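PDB 4P17: RabGAP/TBC protein from Chlamydomonas reinhardtii, which is of unknown function but has the fold of Rab GTPase-activating TBC domains and may interact with Rab GTPases in the flagellum. Local coordinates for residues E27-S32 and T295-D300; T156-M161 and W174-L179; C235-S240 and M247-S252; F262-A267 and V301-A306. All blocks are in the same frame, centred on the assembly; numbering follows the deposited sequence.

How the contacts relate
The four contacts tie together an all-helical TBC fold. Contact 1 joins the start of helix 27-50 to the turn before helix 299-306 and that helix's first residues, and so closes a loop in which contacts 2 and 3 lie nested. Contact 2 and then contact 3 follow one another along the chain, with centres about 11 Å apart, and they touch through W250 and the T156-S238 pair. Contact 4 shares helix 299-306 with contact 1 and crosses it in chain order. Contact 3 lies near the chain's centre and touches all three others, reaching contact 1 through the R248-D300 salt bridge and contact 4 through V264. The N-terminal and C-terminal helices are thereby bound to the domain core.

Contact 1. Residues E27-S32 and T295-D300; sequences EDERRS and TMHQRD
E29 and R30 both hold CG beside the backbone N and anti to the carbonyl carbon (chi1 -70° and -68°), which carries these neighbouring side chains of helix 27-50 to H297 and Q298. E29 then runs on extended, its CG 3.7 Å from Q298 CG, and its OE1 reaches H297 CB at 3.6 Å. Glutamate suits this partly exposed position because its methylenes pack on the glutamine while the carboxylate meets solvent: a water sits 2.6 Å from E29 OE1. Replacing E29 by an alanine would probably uncover the aliphatic part of Q298 and take from that water its carboxylate partner. R30 packs CG 3.8 Å from H297 CB, and its guanidinium stands nearly perpendicular to the imidazole (89°). A water accepts from R30 NH1 and lies in the ring plane, 2.8 Å from H297 ND1; E244 gives NH1 a salt bridge. One more water joins S32 OG, Q298 NE2 and D300 OD2, an oxygen that N36 also holds. Q298 OE1 caps V301 N at the start of helix 299-306. From that helix D300 bridges to R248 of helix 243-256, and R299 to D34 farther along helix 27-50.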
loop_
_atom_site.group_PDB
_atom_site.type_symbol
_atom_site.label_atom_id
_atom_site.label_comp_id
_atom_site.label_asym_id
_atom_site.label_seq_id
_atom_site.Cartn_x
_atom_site.Cartn_y
_atom_site.Cartn_z
ATOM N N GLU A 27 -6.926 -10.351 18.110
ATOM C CA GLU A 27 -5.870 -11.330 18.035
ATOM C C GLU A 27 -6.428 -12.509 17.255
ATOM O O GLU A 27 -5.690 -13.201 16.547
ATOM C CB GLU A 27 -5.393 -11.749 19.429
ATOM N N ASP A 28 -7.738 -12.733 17.383
ATOM C CA ASP A 28 -8.393 -13.806 16.643
ATOM C C ASP A 28 -8.448 -13.468 15.160
ATOM O O ASP A 28 -8.341 -14.359 14.322
ATOM C CB ASP A 28 -9.811 -14.051 17.164
ATOM C CG ASP A 28 -10.500 -15.225 16.478
ATOM O OD1 ASP A 28 -9.931 -16.346 16.487
ATOM O OD2 ASP A 28 -11.615 -15.027 15.934
ATOM N N GLU A 29 -8.641 -12.181 14.849
ATOM C CA GLU A 29 -8.659 -11.723 13.458
ATOM C C GLU A 29 -7.358 -12.147 12.796
ATOM O O GLU A 29 -7.342 -12.825 11.767
ATOM C CB GLU A 29 -8.839 -10.194 13.376
ATOM C CG GLU A 29 -10.241 -9.747 13.806
ATOM C CD GLU A 29 -10.439 -8.248 13.885
ATOM O OE1 GLU A 29 -9.466 -7.470 13.750
ATOM O OE2 GLU A 29 -11.592 -7.833 14.113
ATOM N N ARG A 30 -6.260 -11.789 13.435
ATOM C CA ARG A 30 -4.958 -12.095 12.860
ATOM C C ARG A 30 -4.701 -13.621 12.783
ATOM O O ARG A 30 -4.103 -14.120 11.828
ATOM C CB ARG A 30 -3.868 -11.371 13.676
ATOM C CG ARG A 30 -3.900 -9.855 13.527
ATOM C CD ARG A 30 -2.864 -9.164 14.428
ATOM N NE ARG A 30 -1.584 -9.856 14.413
ATOM C CZ ARG A 30 -0.635 -9.663 13.500
ATOM N NH1 ARG A 30 -0.813 -8.781 12.529
ATOM N NH2 ARG A 30 0.502 -10.349 13.558
ATOM N N ARG A 31 -5.168 -14.381 13.766
ATOM C CA ARG A 31 -4.971 -15.830 13.728
ATOM C C ARG A 31 -5.738 -16.412 12.521
ATOM O O ARG A 31 -5.208 -17.214 11.767
ATOM C CB ARG A 31 -5.412 -16.438 15.064
ATOM C CG ARG A 31 -5.498 -17.953 15.178
ATOM C CD ARG A 31 -4.483 -18.752 14.351
ATOM N NE ARG A 31 -3.088 -18.337 14.492
ATOM C CZ ARG A 31 -2.072 -18.897 13.841
ATOM N NH1 ARG A 31 -2.282 -19.896 12.998
ATOM N NH2 ARG A 31 -0.834 -18.455 14.035
ATOM N N SER A 32 -6.979 -15.978 12.341
ATOM C CA SER A 32 -7.783 -16.400 11.205
ATOM C C SER A 32 -7.065 -16.116 9.902
ATOM O O SER A 32 -7.050 -16.948 9.013
ATOM C CB SER A 32 -9.146 -15.711 11.198
ATOM O OG SER A 32 -9.966 -16.215 10.135
ATOM N N THR A 295 -6.647 -0.131 13.287
ATOM C CA THR A 295 -6.728 -1.462 13.899
ATOM C C THR A 295 -7.478 -2.444 13.003
ATOM O O THR A 295 -8.064 -3.437 13.447
ATOM C CB THR A 295 -7.352 -1.385 15.288
ATOM O OG1 THR A 295 -8.651 -0.815 15.191
ATOM C CG2 THR A 295 -6.478 -0.525 16.187
ATOM N N MET A 296 -7.430 -2.168 11.705
ATOM C CA MET A 296 -8.074 -3.029 10.738
ATOM C C MET A 296 -7.177 -4.254 10.474
ATOM O O MET A 296 -6.465 -4.330 9.477
ATOM C CB MET A 296 -8.381 -2.245 9.464
ATOM C CG MET A 296 -9.559 -2.798 8.657
ATOM S SD MET A 296 -9.409 -4.548 8.183
ATOM C CE MET A 296 -11.137 -4.993 8.027
ATOM N N HIS A 297 -7.238 -5.229 11.378
ATOM C CA HIS A 297 -6.376 -6.397 11.313
ATOM C C HIS A 297 -6.977 -7.516 10.479
ATOM O O HIS A 297 -6.258 -8.393 10.026
ATOM C CB HIS A 297 -6.063 -6.889 12.737
ATOM C CG HIS A 297 -5.276 -5.905 13.527
ATOM N ND1 HIS A 297 -3.940 -5.657 13.277
ATOM C CD2 HIS A 297 -5.639 -5.059 14.520
ATOM C CE1 HIS A 297 -3.510 -4.723 14.107
ATOM N NE2 HIS A 297 -4.518 -4.342 14.868
ATOM N N GLN A 298 -8.282 -7.436 10.204
ATOM C CA GLN A 298 -8.955 -8.475 9.450
ATOM C C GLN A 298 -8.716 -8.246 7.966
ATOM O O GLN A 298 -9.590 -7.752 7.228
ATOM C CB GLN A 298 -10.464 -8.498 9.769
ATOM C CG GLN A 298 -10.996 -9.878 10.139
ATOM C CD GLN A 298 -10.508 -10.977 9.225
ATOM O OE1 GLN A 298 -10.086 -10.729 8.093
ATOM N NE2 GLN A 298 -10.551 -12.206 9.715
ATOM N N ARG A 299 -7.518 -8.590 7.512
ATOM C CA ARG A 299 -7.165 -8.339 6.125
ATOM C C ARG A 299 -7.929 -9.244 5.134
ATOM O O ARG A 299 -8.191 -8.861 4.000
ATOM C CB ARG A 299 -5.642 -8.481 5.934
ATOM C CG ARG A 299 -5.043 -9.802 6.328
ATOM C CD ARG A 299 -3.553 -9.696 6.400
ATOM N NE ARG A 299 -2.929 -11.006 6.579
ATOM C CZ ARG A 299 -2.600 -11.519 7.753
ATOM N NH1 ARG A 299 -2.840 -10.856 8.879
ATOM N NH2 ARG A 299 -2.023 -12.701 7.799
ATOM N N ASP A 300 -8.349 -10.420 5.590
ATOM C CA ASP A 300 -9.135 -11.294 4.746
ATOM C C ASP A 300 -10.491 -10.659 4.436
ATOM O O ASP A 300 -10.942 -10.608 3.276
ATOM C CB ASP A 300 -9.373 -12.659 5.404
ATOM C CG ASP A 300 -8.167 -13.582 5.384
ATOM O OD1 ASP A 300 -7.228 -13.399 4.570
ATOM O OD2 ASP A 300 -8.211 -14.558 6.167
HETATM O O HOH W 1 -10.285 -5.616 12.154
HETATM O O HOH W 2 -10.195 -4.290 14.258
HETATM O O HOH W 3 -2.315 -7.104 11.515
HETATM O O HOH W 4 -10.082 -14.542 7.859
#

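Contact 2. Residues T156-M161 and W174-L179; sequences TIVGLM and WLLAAL
Helices 153-164 and 169-183 face each other at I157-M161 and L175-L179 with their local axes 10.7 Å apart and their directions at 132°, a spacing wide enough for sizeable side chains to meet between the backbones. M161 spans most of that gap. Its CG stands beside the backbone N (chi1 -75°) and the rest of the chain is fully extended, so the thioether is pushed straight across to the partner helix. There the methyl CE comes in over the backbone, 3.8 Å from L176 N, with L175 CG on one flank at 3.9 Å and L179 CD2 at 4.0 Å. Methionine suits the place because an unbranched, slender chain can enter between three leucines. If M161 were an alanine, the leucines L175 and L179 would probably lose the group that lies between them, and a gap would be likely to open between the helices. One turn earlier V158 meets L176 at about a right angle, CG2 to CD2 at 3.7 Å, and I157 extends the apolar seam by placing CG2 4.1 Å from L179 CD2. Beta-branched residues fit here, their short, stiff branches resting against leucine methyls. Other helices enclose the pair: V158 and L176 also touch helix 128-144, at V137, L138 and Y141, while M161 leans on W250 of helix 243-256.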
loop_
_atom_site.group_PDB
_atom_site.type_symbol
_atom_site.label_atom_id
_atom_site.label_comp_id
_atom_site.label_asym_id
_atom_site.label_seq_id
_atom_site.Cartn_x
_atom_site.Cartn_y
_atom_site.Cartn_z
ATOM N N THR A 156 6.671 6.851 3.367
ATOM C CA THR A 156 6.176 5.667 4.056
ATOM C C THR A 156 5.926 4.512 3.064
ATOM O O THR A 156 6.078 3.347 3.408
ATOM C CB THR A 156 4.886 5.975 4.898
ATOM O OG1 THR A 156 3.863 6.520 4.068
ATOM C CG2 THR A 156 5.211 6.968 6.047
ATOM N N ILE A 157 5.595 4.822 1.815
ATOM C CA ILE A 157 5.516 3.782 0.781
ATOM C C ILE A 157 6.843 3.025 0.638
ATOM O O ILE A 157 6.905 1.813 0.669
ATOM C CB ILE A 157 5.117 4.397 -0.579
ATOM C CG1 ILE A 157 3.684 4.938 -0.499
ATOM C CG2 ILE A 157 5.182 3.344 -1.697
ATOM C CD1 ILE A 157 3.224 5.668 -1.719
ATOM N N VAL A 158 7.943 3.745 0.492
ATOM C CA VAL A 158 9.195 3.068 0.277
ATOM C C VAL A 158 9.643 2.358 1.546
ATOM O O VAL A 158 10.293 1.306 1.479
ATOM C CB VAL A 158 10.276 4.048 -0.211
ATOM C CG1 VAL A 158 11.675 3.401 -0.103
ATOM C CG2 VAL A 158 9.966 4.459 -1.593
ATOM N N GLY A 159 9.265 2.910 2.700
ATOM C CA GLY A 159 9.566 2.289 3.969
ATOM C C GLY A 159 8.908 0.926 4.047
ATOM O O GLY A 159 9.529 -0.058 4.420
ATOM N N LEU A 160 7.637 0.843 3.670
ATOM C CA LEU A 160 6.977 -0.447 3.718
ATOM C C LEU A 160 7.466 -1.333 2.607
ATOM O O LEU A 160 7.540 -2.533 2.783
ATOM C CB LEU A 160 5.446 -0.296 3.672
ATOM C CG LEU A 160 4.666 -0.869 4.854
ATOM C CD1 LEU A 160 5.149 -0.341 6.173
ATOM C CD2 LEU A 160 3.184 -0.500 4.665
ATOM N N MET A 161 7.825 -0.759 1.456
ATOM C CA MET A 161 8.405 -1.570 0.405
ATOM C C MET A 161 9.708 -2.214 0.887
ATOM O O MET A 161 9.915 -3.416 0.696
ATOM C CB MET A 161 8.667 -0.739 -0.842
ATOM C CG MET A 161 7.445 -0.395 -1.639
ATOM S SD MET A 161 8.057 0.478 -3.099
ATOM C CE MET A 161 6.503 0.830 -3.947
ATOM N N TRP A 174 12.897 -0.179 -8.047
ATOM C CA TRP A 174 12.250 -0.535 -9.292
ATOM C C TRP A 174 10.722 -0.722 -9.095
ATOM O O TRP A 174 9.926 -0.428 -10.002
ATOM C CB TRP A 174 12.918 -1.781 -9.885
ATOM C CG TRP A 174 14.259 -1.438 -10.430
ATOM C CD1 TRP A 174 15.474 -1.877 -9.993
ATOM C CD2 TRP A 174 14.523 -0.563 -11.535
ATOM N NE1 TRP A 174 16.485 -1.337 -10.775
ATOM C CE2 TRP A 174 15.925 -0.514 -11.712
ATOM C CE3 TRP A 174 13.710 0.185 -12.387
ATOM C CZ2 TRP A 174 16.524 0.254 -12.716
ATOM C CZ3 TRP A 174 14.300 0.974 -13.355
ATOM C CH2 TRP A 174 15.699 0.990 -13.519
ATOM N N LEU A 175 10.314 -1.138 -7.905
ATOM C CA LEU A 175 8.874 -1.265 -7.616
ATOM C C LEU A 175 8.230 0.122 -7.517
ATOM O O LEU A 175 7.118 0.330 -8.002
ATOM C CB LEU A 175 8.638 -2.079 -6.341
ATOM C CG LEU A 175 7.186 -2.428 -5.980
ATOM C CD1 LEU A 175 6.534 -3.434 -6.958
ATOM C CD2 LEU A 175 7.152 -3.028 -4.581
ATOM N N LEU A 176 8.925 1.066 -6.886
ATOM C CA LEU A 176 8.474 2.445 -6.828
ATOM C C LEU A 176 8.344 3.009 -8.266
ATOM O O LEU A 176 7.363 3.658 -8.608
ATOM C CB LEU A 176 9.445 3.275 -5.989
ATOM C CG LEU A 176 9.084 4.757 -5.846
ATOM C CD1 LEU A 176 7.766 4.952 -5.070
ATOM C CD2 LEU A 176 10.220 5.502 -5.171
ATOM N N ALA A 177 9.339 2.753 -9.123
ATOM C CA ALA A 177 9.259 3.210 -10.507
ATOM C C ALA A 177 8.034 2.629 -11.206
ATOM O O ALA A 177 7.258 3.354 -11.849
ATOM C CB ALA A 177 10.528 2.814 -11.276
ATOM N N ALA A 178 7.850 1.318 -11.087
ATOM C CA ALA A 178 6.677 0.683 -11.692
ATOM C C ALA A 178 5.379 1.324 -11.191
ATOM O O ALA A 178 4.475 1.605 -11.957
ATOM C CB ALA A 178 6.688 -0.804 -11.418
ATOM N N LEU A 179 5.322 1.622 -9.906
ATOM C CA LEU A 179 4.118 2.181 -9.297
ATOM C C LEU A 179 3.773 3.574 -9.804
ATOM O O LEU A 179 2.648 3.850 -10.221
ATOM C CB LEU A 179 4.319 2.189 -7.780
ATOM C CG LEU A 179 3.301 2.947 -6.955
ATOM C CD1 LEU A 179 2.020 2.101 -6.837
ATOM C CD2 LEU A 179 3.853 3.273 -5.596
#

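Contact 3. Residues C235-S240 and M247-S252; sequences CLFSVS and MRTWDS
T249 is the first residue of 247-252 to touch the loop 235-240, its OG1 lying 3.8 Å from F237 CD2 and its methyl CG2 4.1 Å from the same ring carbon. Its hydroxyl is spent inside its own helix, on V246 O, so threonine can face a phenylalanine without an unmet polar group. W250 comes next and carries the contact. With CG beside the backbone N (chi1 -75°), the indole swings over to the loop and NE1 donates to L236 O at 2.8 Å (N-H...O angle 154°). The donor uses a lone pair in the carbonyl plane, and the oxygen lies only 16° out of the indole plane. This bond also brings L236 CB to 3.3 Å from W250 NE1, and farther round the indole S238 CB meets CZ2 at 4.2 Å. Tryptophan is apt here, since one flat group both satisfies a buried carbonyl and fills the space beside it. L236, at positive phi, is the C-prime residue of a Schellman motif ending helix 226-234 and also lies within a type I' turn from C235 to S238, in which C235 O accepts from both S238 N and S238 OG, the latter at 2.6 Å. D251 then turns its carboxylate to R73 and W77 of helix 73-80. L160 of helix 153-164 packs on W250, while V264 of helix 259-271 packs on F237 and T249.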
loop_
_atom_site.group_PDB
_atom_site.type_symbol
_atom_site.label_atom_id
_atom_site.label_comp_id
_atom_site.label_asym_id
_atom_site.label_seq_id
_atom_site.Cartn_x
_atom_site.Cartn_y
_atom_site.Cartn_z
ATOM N N CYS A 235 -0.788 7.656 0.017
ATOM C CA CYS A 235 0.176 6.815 0.735
ATOM C C CYS A 235 -0.096 5.347 0.548
ATOM O O CYS A 235 0.542 4.523 1.157
ATOM C CB CYS A 235 0.165 7.147 2.222
ATOM S SG CYS A 235 0.593 8.880 2.515
ATOM N N LEU A 236 -1.050 5.019 -0.314
ATOM C CA LEU A 236 -1.439 3.648 -0.572
ATOM C C LEU A 236 -1.693 2.879 0.709
ATOM O O LEU A 236 -1.193 1.772 0.870
ATOM C CB LEU A 236 -0.368 2.911 -1.376
ATOM C CG LEU A 236 0.119 3.663 -2.586
ATOM C CD1 LEU A 236 1.319 2.910 -3.160
ATOM C CD2 LEU A 236 -1.030 3.776 -3.569
ATOM N N PHE A 237 -2.463 3.506 1.598
ATOM C CA PHE A 237 -2.831 2.998 2.933
ATOM C C PHE A 237 -1.692 2.830 3.924
ATOM O O PHE A 237 -1.931 2.373 5.037
ATOM C CB PHE A 237 -3.599 1.660 2.803
ATOM C CG PHE A 237 -4.874 1.770 1.992
ATOM C CD1 PHE A 237 -5.975 2.456 2.493
ATOM C CD2 PHE A 237 -4.950 1.228 0.717
ATOM C CE1 PHE A 237 -7.127 2.580 1.734
ATOM C CE2 PHE A 237 -6.086 1.366 -0.048
ATOM C CZ PHE A 237 -7.183 2.033 0.461
ATOM N N SER A 238 -0.461 3.232 3.575
ATOM C CA SER A 238 0.670 2.836 4.364
ATOM C C SER A 238 0.712 3.550 5.722
ATOM O O SER A 238 1.322 3.021 6.654
ATOM C CB SER A 238 2.005 3.064 3.618
ATOM O OG SER A 238 2.210 4.413 3.193
ATOM N N VAL A 239 0.071 4.719 5.843
ATOM C CA VAL A 239 0.025 5.437 7.121
ATOM C C VAL A 239 -1.328 5.269 7.828
ATOM O O VAL A 239 -1.620 5.996 8.770
ATOM C CB VAL A 239 0.281 6.949 6.965
ATOM C CG1 VAL A 239 1.562 7.208 6.127
ATOM C CG2 VAL A 239 -0.875 7.642 6.314
ATOM N N SER A 240 -2.143 4.328 7.368
ATOM C CA SER A 240 -3.522 4.233 7.799
ATOM C C SER A 240 -3.888 2.877 8.357
ATOM O O SER A 240 -4.654 2.795 9.314
ATOM C CB SER A 240 -4.428 4.580 6.629
ATOM O OG SER A 240 -4.309 5.959 6.344
ATOM N N MET A 247 -0.306 -4.715 2.938
ATOM C CA MET A 247 0.362 -5.520 1.904
ATOM C C MET A 247 -0.639 -6.316 1.088
ATOM O O MET A 247 -0.404 -6.597 -0.087
ATOM C CB MET A 247 1.384 -6.493 2.503
ATOM C CG MET A 247 2.336 -5.891 3.458
ATOM S SD MET A 247 3.375 -4.686 2.683
ATOM C CE MET A 247 4.442 -4.353 4.108
ATOM N N ARG A 248 -1.776 -6.671 1.680
ATOM C CA ARG A 248 -2.794 -7.344 0.891
ATOM C C ARG A 248 -3.416 -6.412 -0.137
ATOM O O ARG A 248 -3.729 -6.823 -1.278
ATOM C CB ARG A 248 -3.882 -7.909 1.791
ATOM C CG ARG A 248 -3.465 -9.156 2.525
ATOM C CD ARG A 248 -3.471 -10.381 1.617
ATOM N NE ARG A 248 -4.775 -10.610 1.001
ATOM C CZ ARG A 248 -5.792 -11.213 1.621
ATOM N NH1 ARG A 248 -5.642 -11.679 2.864
ATOM N NH2 ARG A 248 -6.944 -11.374 0.992
ATOM N N THR A 249 -3.591 -5.153 0.224
ATOM C CA THR A 249 -4.040 -4.173 -0.773
ATOM C C THR A 249 -2.987 -4.054 -1.892
ATOM O O THR A 249 -3.308 -3.957 -3.093
ATOM C CB THR A 249 -4.338 -2.768 -0.181
ATOM O OG1 THR A 249 -3.135 -2.046 0.086
ATOM C CG2 THR A 249 -5.184 -2.841 1.089
ATOM N N TRP A 250 -1.731 -4.102 -1.495
ATOM C CA TRP A 250 -0.635 -3.955 -2.451
ATOM C C TRP A 250 -0.517 -5.170 -3.363
ATOM O O TRP A 250 -0.235 -5.033 -4.582
ATOM C CB TRP A 250 0.674 -3.720 -1.692
ATOM C CG TRP A 250 0.813 -2.309 -1.099
ATOM C CD1 TRP A 250 -0.194 -1.343 -0.949
ATOM C CD2 TRP A 250 2.019 -1.712 -0.597
ATOM N NE1 TRP A 250 0.352 -0.196 -0.395
ATOM C CE2 TRP A 250 1.696 -0.405 -0.156
ATOM C CE3 TRP A 250 3.352 -2.155 -0.488
ATOM C CZ2 TRP A 250 2.659 0.467 0.398
ATOM C CZ3 TRP A 250 4.309 -1.275 0.075
ATOM C CH2 TRP A 250 3.949 0.015 0.496
ATOM N N ASP A 251 -0.740 -6.358 -2.803
ATOM C CA ASP A 251 -0.819 -7.587 -3.628
ATOM C C ASP A 251 -1.689 -7.343 -4.856
ATOM O O ASP A 251 -1.281 -7.542 -5.981
ATOM C CB ASP A 251 -1.398 -8.787 -2.873
ATOM C CG ASP A 251 -0.481 -9.310 -1.757
ATOM O OD1 ASP A 251 0.715 -9.001 -1.789
ATOM O OD2 ASP A 251 -0.973 -10.056 -0.863
ATOM N N SER A 252 -2.917 -6.914 -4.632
ATOM C CA SER A 252 -3.821 -6.693 -5.760
ATOM C C SER A 252 -3.530 -5.410 -6.549
ATOM O O SER A 252 -3.760 -5.371 -7.759
ATOM C CB SER A 252 -5.255 -6.706 -5.270
ATOM O OG SER A 252 -5.601 -8.064 -4.950
#

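Contact 4. Residues F262-A267 and V301-A306; sequences FRVALA and VLMATA
V301 O is gripped twice by T305, whose methyl CG2 rests 3.8 Å from A267 CB across the contact: T305 N donates at 2.8 Å and T305 OG1 at 2.7 Å, reaching the oxygen from opposite faces of its carbonyl plane. With the hydroxyl so occupied, the residue presents its methyl to the other helix. This is a close helix-helix crossing within the all-helical TBC fold, where helices 259-271 and 299-306 meet at 110° and their local axes come within 8.3 Å. Alanines make that closeness possible. A267 CB lies 3.5 Å from A306 N, so the methyl sits directly on the opposing backbone. V264 fills the flank. Its CG1, anti to the backbone N (chi1 172°), meets L302 CD2 at 3.8 Å at about a right angle, while CG2 turns to M303, whose bent chain brings CE back to 4.0 Å. L302 also sends CD1 to A267, and V264 leans on F237 beyond. Near R263, a water donates to both R263 O and A306 O, bridging the two backbones, and beside it A306 CB sits 3.6 Å from R263 O.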
loop_
_atom_site.group_PDB
_atom_site.type_symbol
_atom_site.label_atom_id
_atom_site.label_comp_id
_atom_site.label_asym_id
_atom_site.label_seq_id
_atom_site.Cartn_x
_atom_site.Cartn_y
_atom_site.Cartn_z
ATOM N N PHE A 262 -9.869 2.618 -4.782
ATOM C CA PHE A 262 -11.205 3.023 -4.371
ATOM C C PHE A 262 -12.005 1.784 -3.945
ATOM O O PHE A 262 -12.906 1.906 -3.122
ATOM C CB PHE A 262 -11.937 3.856 -5.449
ATOM C CG PHE A 262 -12.226 3.141 -6.765
ATOM C CD1 PHE A 262 -13.204 2.159 -6.848
ATOM C CD2 PHE A 262 -11.569 3.522 -7.940
ATOM C CE1 PHE A 262 -13.496 1.546 -8.058
ATOM C CE2 PHE A 262 -11.857 2.914 -9.150
ATOM C CZ PHE A 262 -12.825 1.945 -9.223
ATOM N N ARG A 263 -11.665 0.595 -4.437
ATOM C CA ARG A 263 -12.439 -0.580 -4.017
ATOM C C ARG A 263 -12.164 -0.881 -2.560
ATOM O O ARG A 263 -13.073 -1.259 -1.801
ATOM C CB ARG A 263 -12.149 -1.782 -4.904
ATOM C CG ARG A 263 -12.804 -1.581 -6.247
ATOM C CD ARG A 263 -12.431 -2.529 -7.374
ATOM N NE ARG A 263 -13.275 -2.204 -8.532
ATOM C CZ ARG A 263 -13.079 -2.612 -9.785
ATOM N NH1 ARG A 263 -12.051 -3.370 -10.113
ATOM N NH2 ARG A 263 -13.923 -2.241 -10.725
ATOM N N VAL A 264 -10.916 -0.712 -2.145
ATOM C CA VAL A 264 -10.576 -0.979 -0.751
ATOM C C VAL A 264 -11.120 0.178 0.139
ATOM O O VAL A 264 -11.583 -0.025 1.253
ATOM C CB VAL A 264 -9.062 -1.168 -0.582
ATOM C CG1 VAL A 264 -8.672 -1.246 0.897
ATOM C CG2 VAL A 264 -8.652 -2.441 -1.269
ATOM N N ALA A 265 -11.031 1.392 -0.355
ATOM C CA ALA A 265 -11.553 2.532 0.379
ATOM C C ALA A 265 -13.050 2.360 0.655
ATOM O O ALA A 265 -13.514 2.582 1.787
ATOM C CB ALA A 265 -11.278 3.777 -0.399
ATOM N N LEU A 266 -13.803 1.944 -0.361
ATOM C CA LEU A 266 -15.245 1.734 -0.187
ATOM C C LEU A 266 -15.471 0.625 0.835
ATOM O O LEU A 266 -16.358 0.737 1.688
ATOM C CB LEU A 266 -15.940 1.356 -1.506
ATOM C CG LEU A 266 -17.441 1.160 -1.274
ATOM C CD1 LEU A 266 -18.103 2.525 -1.023
ATOM C CD2 LEU A 266 -18.073 0.440 -2.399
ATOM N N ALA A 267 -14.665 -0.438 0.749
ATOM C CA ALA A 267 -14.819 -1.564 1.670
ATOM C C ALA A 267 -14.612 -1.100 3.111
ATOM O O ALA A 267 -15.324 -1.526 4.007
ATOM C CB ALA A 267 -13.852 -2.691 1.318
ATOM N N VAL A 301 -11.149 -10.172 5.481
ATOM C CA VAL A 301 -12.460 -9.568 5.315
ATOM C C VAL A 301 -12.355 -8.261 4.538
ATOM O O VAL A 301 -13.252 -7.934 3.734
ATOM C CB VAL A 301 -13.110 -9.345 6.665
ATOM C CG1 VAL A 301 -14.396 -8.528 6.535
ATOM C CG2 VAL A 301 -13.349 -10.702 7.314
ATOM N N LEU A 302 -11.288 -7.504 4.754
ATOM C CA LEU A 302 -11.138 -6.270 3.974
ATOM C C LEU A 302 -11.122 -6.579 2.483
ATOM O O LEU A 302 -11.787 -5.900 1.687
ATOM C CB LEU A 302 -9.858 -5.500 4.342
ATOM C CG LEU A 302 -9.718 -4.174 3.560
ATOM C CD1 LEU A 302 -10.882 -3.203 3.834
ATOM C CD2 LEU A 302 -8.385 -3.505 3.914
ATOM N N MET A 303 -10.307 -7.532 2.057
ATOM C CA MET A 303 -10.174 -7.734 0.613
ATOM C C MET A 303 -11.430 -8.416 0.055
ATOM O O MET A 303 -11.908 -8.101 -1.035
ATOM C CB MET A 303 -8.944 -8.549 0.284
ATOM C CG MET A 303 -7.647 -7.886 0.718
ATOM S SD MET A 303 -7.534 -6.157 0.221
ATOM C CE MET A 303 -7.382 -6.195 -1.574
ATOM N N ALA A 304 -11.958 -9.381 0.791
ATOM C CA ALA A 304 -13.157 -10.043 0.334
ATOM C C ALA A 304 -14.301 -9.014 0.207
ATOM O O ALA A 304 -15.123 -9.055 -0.732
ATOM C CB ALA A 304 -13.522 -11.151 1.278
ATOM N N THR A 305 -14.339 -8.062 1.127
ATOM C CA THR A 305 -15.384 -7.043 1.051
ATOM C C THR A 305 -15.122 -6.138 -0.160
ATOM O O THR A 305 -16.046 -5.811 -0.896
ATOM C CB THR A 305 -15.496 -6.220 2.348
ATOM O OG1 THR A 305 -15.789 -7.108 3.439
ATOM C CG2 THR A 305 -16.601 -5.180 2.240
ATOM N N ALA A 306 -13.864 -5.777 -0.403
ATOM C CA ALA A 306 -13.529 -4.937 -1.555
ATOM C C ALA A 306 -13.977 -5.525 -2.880
ATOM O O ALA A 306 -14.311 -4.781 -3.824
ATOM C CB ALA A 306 -12.016 -4.683 -1.594
HETATM O O HOH W 5 -15.365 -2.285 -2.995
#